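DUF2235 domain-containing protein (Pseudomonas aeruginosa, PDB 4O5P) is a type VI secretion effector that probably acts as a phospholipase, hydrolysing membrane lipids with an alpha/beta-hydrolase-type catalytic domain. Local coordinates at residues C61-T74 against P224-R238. Sequence-based numbering, arbitrary orientation.
Sequences CCKAIHITLGFDGT and PHILAMRLYIYGFSR
Cys61 O takes the N-H of His225, the first of the backbone hydrogen bonds that join parallel strands 62-71 and 225-236, axes 8° apart, as far as Phe236 N to Phe71 O. Between Lys63 and Ile65 the register slips by one residue: Lys63 O accepts from Leu227 N, whereas Ile65 N donates to Ala228 O, a beta bulge.

One face of the pair is largely apolar. Ile67 and Leu231 lie side by side, Ile67 CB to Leu231 CD2 3.6 Å, and Leu69 and Ile233 repeat the arrangement with CD1 of Ile233 against CB of Leu69. Selenomethionine Met229, bent at chi3, brings CE to 3.6 Å from Ile67 CD1. Such bulky apolar chains suit a face packed under helices 139-162 and 238-254. At its end Lys63 lays CE along Ile226 CD1, while NZ reaches Ser108 O.

The other face carries polar groups. Tyr232 OH, at the far end of its ring, reaches His66 ND1 in a 2.8 Å hydrogen bond; the rings meet rim to rim, planes 24° apart. Thr68 serves two neighbours: CG2 lies 3.3 Å from Tyr234 CE2, while OG1 accepts from a water that also bonds Tyr234 OH.

Beyond the strands, Thr74 OG1 is gripped twice, by Ser237 OG at 2.7 Å and by Arg238 NH1, nearly in the guanidinium plane. Ser237 OG also bonds His379, and its backbone is strained, with positive phi, where strand 225-236 turns into helix 238-254. This strand-turn-helix is consistent with the nucleophile elbow of an alpha/beta hydrolase, with Ser237 the probable nucleophile of a Ser-His-Asp triad.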
# COMPACT_ATOMS: atom_id res chain seq x y z
N CYS A 61 23.75 23.42 23.12
CA CYS A 61 23.27 24.75 22.77
C CYS A 61 21.98 24.74 21.95
O CYS A 61 21.00 25.40 22.31
CB CYS A 61 24.35 25.54 22.03
SG CYS A 61 25.11 24.67 20.66
N CYS A 62 21.97 24.01 20.84
CA CYS A 62 20.77 23.90 20.00
C CYS A 62 20.61 22.47 19.49
O CYS A 62 21.54 21.67 19.58
CB CYS A 62 20.87 24.87 18.83
SG CYS A 62 22.57 25.24 18.34
N LYS A 63 19.41 22.16 18.97
CA LYS A 63 19.19 20.87 18.32
C LYS A 63 18.03 20.91 17.33
O LYS A 63 17.02 21.58 17.57
CB LYS A 63 18.96 19.76 19.36
CG LYS A 63 17.71 19.92 20.20
CD LYS A 63 17.58 18.84 21.27
CE LYS A 63 16.23 18.95 21.98
NZ LYS A 63 16.15 18.17 23.25
N ALA A 64 18.16 20.21 16.21
CA ALA A 64 17.01 19.99 15.35
C ALA A 64 16.28 18.77 15.87
O ALA A 64 16.85 17.96 16.62
CB ALA A 64 17.43 19.79 13.92
N ILE A 65 15.00 18.64 15.52
CA ILE A 65 14.26 17.43 15.87
C ILE A 65 14.19 16.57 14.62
O ILE A 65 13.68 17.01 13.59
CB ILE A 65 12.85 17.77 16.39
CG1 ILE A 65 12.96 18.81 17.51
CG2 ILE A 65 12.14 16.50 16.90
CD1 ILE A 65 11.65 19.20 18.10
N HIS A 66 14.74 15.36 14.70
CA HIS A 66 14.80 14.48 13.54
C HIS A 66 13.83 13.34 13.78
O HIS A 66 13.91 12.65 14.81
CB HIS A 66 16.22 13.94 13.32
CG HIS A 66 17.22 14.99 12.90
ND1 HIS A 66 17.46 15.31 11.58
CD2 HIS A 66 18.06 15.76 13.63
CE1 HIS A 66 18.39 16.24 11.52
NE2 HIS A 66 18.78 16.52 12.75
N ILE A 67 12.89 13.14 12.84
CA ILE A 67 11.80 12.20 13.06
C ILE A 67 11.66 11.22 11.90
O ILE A 67 11.44 11.63 10.76
CB ILE A 67 10.46 12.92 13.19
CG1 ILE A 67 10.49 13.94 14.34
CG2 ILE A 67 9.33 11.91 13.38
CD1 ILE A 67 9.36 14.96 14.27
N THR A 68 11.78 9.93 12.20
CA THR A 68 11.46 8.89 11.22
C THR A 68 10.06 8.33 11.48
O THR A 68 9.72 7.99 12.63
CB THR A 68 12.48 7.75 11.29
OG1 THR A 68 13.81 8.26 11.09
CG2 THR A 68 12.19 6.70 10.22
N LEU A 69 9.25 8.22 10.42
CA LEU A 69 7.90 7.64 10.46
C LEU A 69 7.78 6.55 9.38
O LEU A 69 8.01 6.80 8.21
CB LEU A 69 6.88 8.75 10.19
CG LEU A 69 5.39 8.44 10.24
CD1 LEU A 69 5.05 7.73 11.52
CD2 LEU A 69 4.56 9.73 10.14
N GLY A 70 7.42 5.34 9.78
CA GLY A 70 7.27 4.24 8.84
C GLY A 70 5.84 3.73 8.83
O GLY A 70 5.32 3.31 9.87
N PHE A 71 5.20 3.78 7.66
CA PHE A 71 3.86 3.23 7.46
C PHE A 71 3.99 1.90 6.71
O PHE A 71 4.35 1.86 5.51
CB PHE A 71 3.01 4.16 6.61
CG PHE A 71 2.79 5.53 7.20
CD1 PHE A 71 1.75 5.76 8.08
CD2 PHE A 71 3.59 6.61 6.82
CE1 PHE A 71 1.52 7.01 8.60
CE2 PHE A 71 3.36 7.88 7.33
CZ PHE A 71 2.32 8.08 8.22
N ASP A 72 3.69 0.81 7.43
CA ASP A 72 3.86 -0.54 6.89
C ASP A 72 2.78 -0.87 5.88
O ASP A 72 1.78 -0.15 5.74
CB ASP A 72 3.88 -1.59 8.00
CG ASP A 72 4.83 -2.73 7.69
OD1 ASP A 72 5.16 -2.94 6.49
OD2 ASP A 72 5.26 -3.43 8.64
N GLY A 73 2.98 -1.98 5.17
CA GLY A 73 2.12 -2.30 4.05
C GLY A 73 0.87 -3.06 4.41
O GLY A 73 0.61 -3.35 5.58
N THR A 74 0.11 -3.39 3.38
CA THR A 74 -1.12 -4.15 3.49
C THR A 74 -0.86 -5.47 4.20
O THR A 74 -0.03 -6.26 3.75
CB THR A 74 -1.66 -4.45 2.09
OG1 THR A 74 -1.72 -3.22 1.34
CG2 THR A 74 -3.03 -5.09 2.16
N PRO A 224 18.25 23.81 25.29
CA PRO A 224 18.67 24.01 23.90
C PRO A 224 17.68 24.84 23.07
O PRO A 224 16.47 24.73 23.29
CB PRO A 224 18.72 22.57 23.34
CG PRO A 224 18.38 21.64 24.53
CD PRO A 224 17.63 22.49 25.49
N HIS A 225 18.19 25.65 22.14
CA HIS A 225 17.32 26.33 21.18
C HIS A 225 16.79 25.31 20.15
O HIS A 225 17.58 24.74 19.40
CB HIS A 225 18.07 27.44 20.43
CG HIS A 225 18.29 28.68 21.24
ND1 HIS A 225 18.54 28.66 22.60
CD2 HIS A 225 18.33 29.99 20.87
CE1 HIS A 225 18.72 29.89 23.03
NE2 HIS A 225 18.60 30.72 22.01
N ILE A 226 15.48 25.10 20.13
CA ILE A 226 14.86 24.19 19.16
C ILE A 226 14.78 24.83 17.79
O ILE A 226 14.14 25.87 17.62
CB ILE A 226 13.46 23.75 19.62
CG1 ILE A 226 13.52 23.18 21.04
CG2 ILE A 226 12.89 22.72 18.67
CD1 ILE A 226 14.59 22.12 21.22
N LEU A 227 15.42 24.21 16.80
CA LEU A 227 15.66 24.86 15.52
C LEU A 227 14.70 24.50 14.40
O LEU A 227 14.24 25.38 13.67
CB LEU A 227 17.08 24.55 15.05
CG LEU A 227 18.19 25.23 15.84
CD1 LEU A 227 19.54 24.82 15.29
CD2 LEU A 227 18.01 26.74 15.77
N ALA A 228 14.42 23.21 14.23
CA ALA A 228 13.63 22.77 13.09
C ALA A 228 13.10 21.37 13.28
O ALA A 228 13.45 20.68 14.25
CB ALA A 228 14.46 22.83 11.79
N MSE A 229 12.28 20.97 12.32
CA MSE A 229 11.77 19.62 12.28
C MSE A 229 12.02 19.03 10.91
O MSE A 229 11.59 19.57 9.90
CB MSE A 229 10.28 19.61 12.59
CG MSE A 229 10.08 19.86 14.05
SE MSE A 229 8.34 19.66 14.74
CE MSE A 229 7.67 18.09 13.73
N ARG A 230 12.73 17.90 10.91
CA ARG A 230 13.20 17.27 9.69
C ARG A 230 12.69 15.84 9.67
O ARG A 230 12.93 15.09 10.61
CB ARG A 230 14.73 17.29 9.67
CG ARG A 230 15.32 18.67 9.89
CD ARG A 230 14.92 19.60 8.78
NE ARG A 230 15.42 20.97 8.95
CZ ARG A 230 14.96 22.01 8.27
NH1 ARG A 230 13.99 21.84 7.37
NH2 ARG A 230 15.46 23.22 8.47
N LEU A 231 11.97 15.48 8.60
CA LEU A 231 11.23 14.21 8.57
C LEU A 231 11.83 13.21 7.57
O LEU A 231 12.23 13.58 6.48
CB LEU A 231 9.76 14.44 8.20
CG LEU A 231 8.87 15.26 9.15
CD1 LEU A 231 7.42 15.01 8.87
CD2 LEU A 231 9.17 14.94 10.57
N TYR A 232 11.88 11.95 7.98
CA TYR A 232 12.30 10.84 7.14
C TYR A 232 11.15 9.85 7.21
O TYR A 232 10.78 9.39 8.30
CB TYR A 232 13.62 10.26 7.66
CG TYR A 232 14.59 11.36 8.00
CD1 TYR A 232 14.54 12.00 9.24
CD2 TYR A 232 15.51 11.82 7.07
CE1 TYR A 232 15.40 13.03 9.55
CE2 TYR A 232 16.37 12.87 7.37
CZ TYR A 232 16.31 13.46 8.61
OH TYR A 232 17.16 14.50 8.93
N ILE A 233 10.55 9.56 6.06
CA ILE A 233 9.26 8.85 6.00
C ILE A 233 9.39 7.65 5.07
O ILE A 233 9.81 7.81 3.93
CB ILE A 233 8.14 9.76 5.43
CG1 ILE A 233 8.10 11.14 6.13
CG2 ILE A 233 6.78 9.07 5.50
CD1 ILE A 233 7.52 11.13 7.51
N TYR A 234 9.03 6.45 5.54
CA TYR A 234 9.11 5.25 4.71
C TYR A 234 7.70 4.65 4.62
O TYR A 234 6.99 4.60 5.63
CB TYR A 234 10.08 4.22 5.33
CG TYR A 234 11.45 4.77 5.70
CD1 TYR A 234 12.31 5.28 4.73
CD2 TYR A 234 11.88 4.77 7.02
CE1 TYR A 234 13.55 5.79 5.07
CE2 TYR A 234 13.13 5.27 7.37
CZ TYR A 234 13.96 5.77 6.40
OH TYR A 234 15.18 6.28 6.75
N GLY A 235 7.30 4.19 3.44
CA GLY A 235 5.99 3.57 3.31
C GLY A 235 6.01 2.42 2.32
O GLY A 235 6.78 2.45 1.35
N PHE A 236 5.18 1.40 2.55
CA PHE A 236 5.06 0.33 1.54
C PHE A 236 3.59 0.05 1.29
O PHE A 236 2.80 0.01 2.23
CB PHE A 236 5.84 -0.93 2.01
CG PHE A 236 5.45 -2.24 1.35
CD1 PHE A 236 5.21 -2.35 -0.03
CD2 PHE A 236 5.37 -3.39 2.12
CE1 PHE A 236 4.87 -3.58 -0.60
CE2 PHE A 236 5.05 -4.63 1.56
CZ PHE A 236 4.79 -4.73 0.21
N SER A 237 3.21 -0.09 0.01
CA SER A 237 1.84 -0.53 -0.34
C SER A 237 0.82 0.53 0.05
O SER A 237 0.97 1.69 -0.29
CB SER A 237 1.50 -1.86 0.32
OG SER A 237 0.31 -2.45 -0.23
N ARG A 238 -0.21 0.15 0.79
CA ARG A 238 -1.14 1.16 1.26
C ARG A 238 -0.46 2.09 2.25
O ARG A 238 -0.92 3.21 2.48
CB ARG A 238 -2.41 0.52 1.83
CG ARG A 238 -3.27 0.01 0.70
CD ARG A 238 -4.35 -0.94 1.13
NE ARG A 238 -5.20 -1.26 0.00
CZ ARG A 238 -5.08 -2.36 -0.74
NH1 ARG A 238 -4.14 -3.27 -0.47
NH2 ARG A 238 -5.92 -2.56 -1.74
O HOH W 1 15.66 6.34 9.29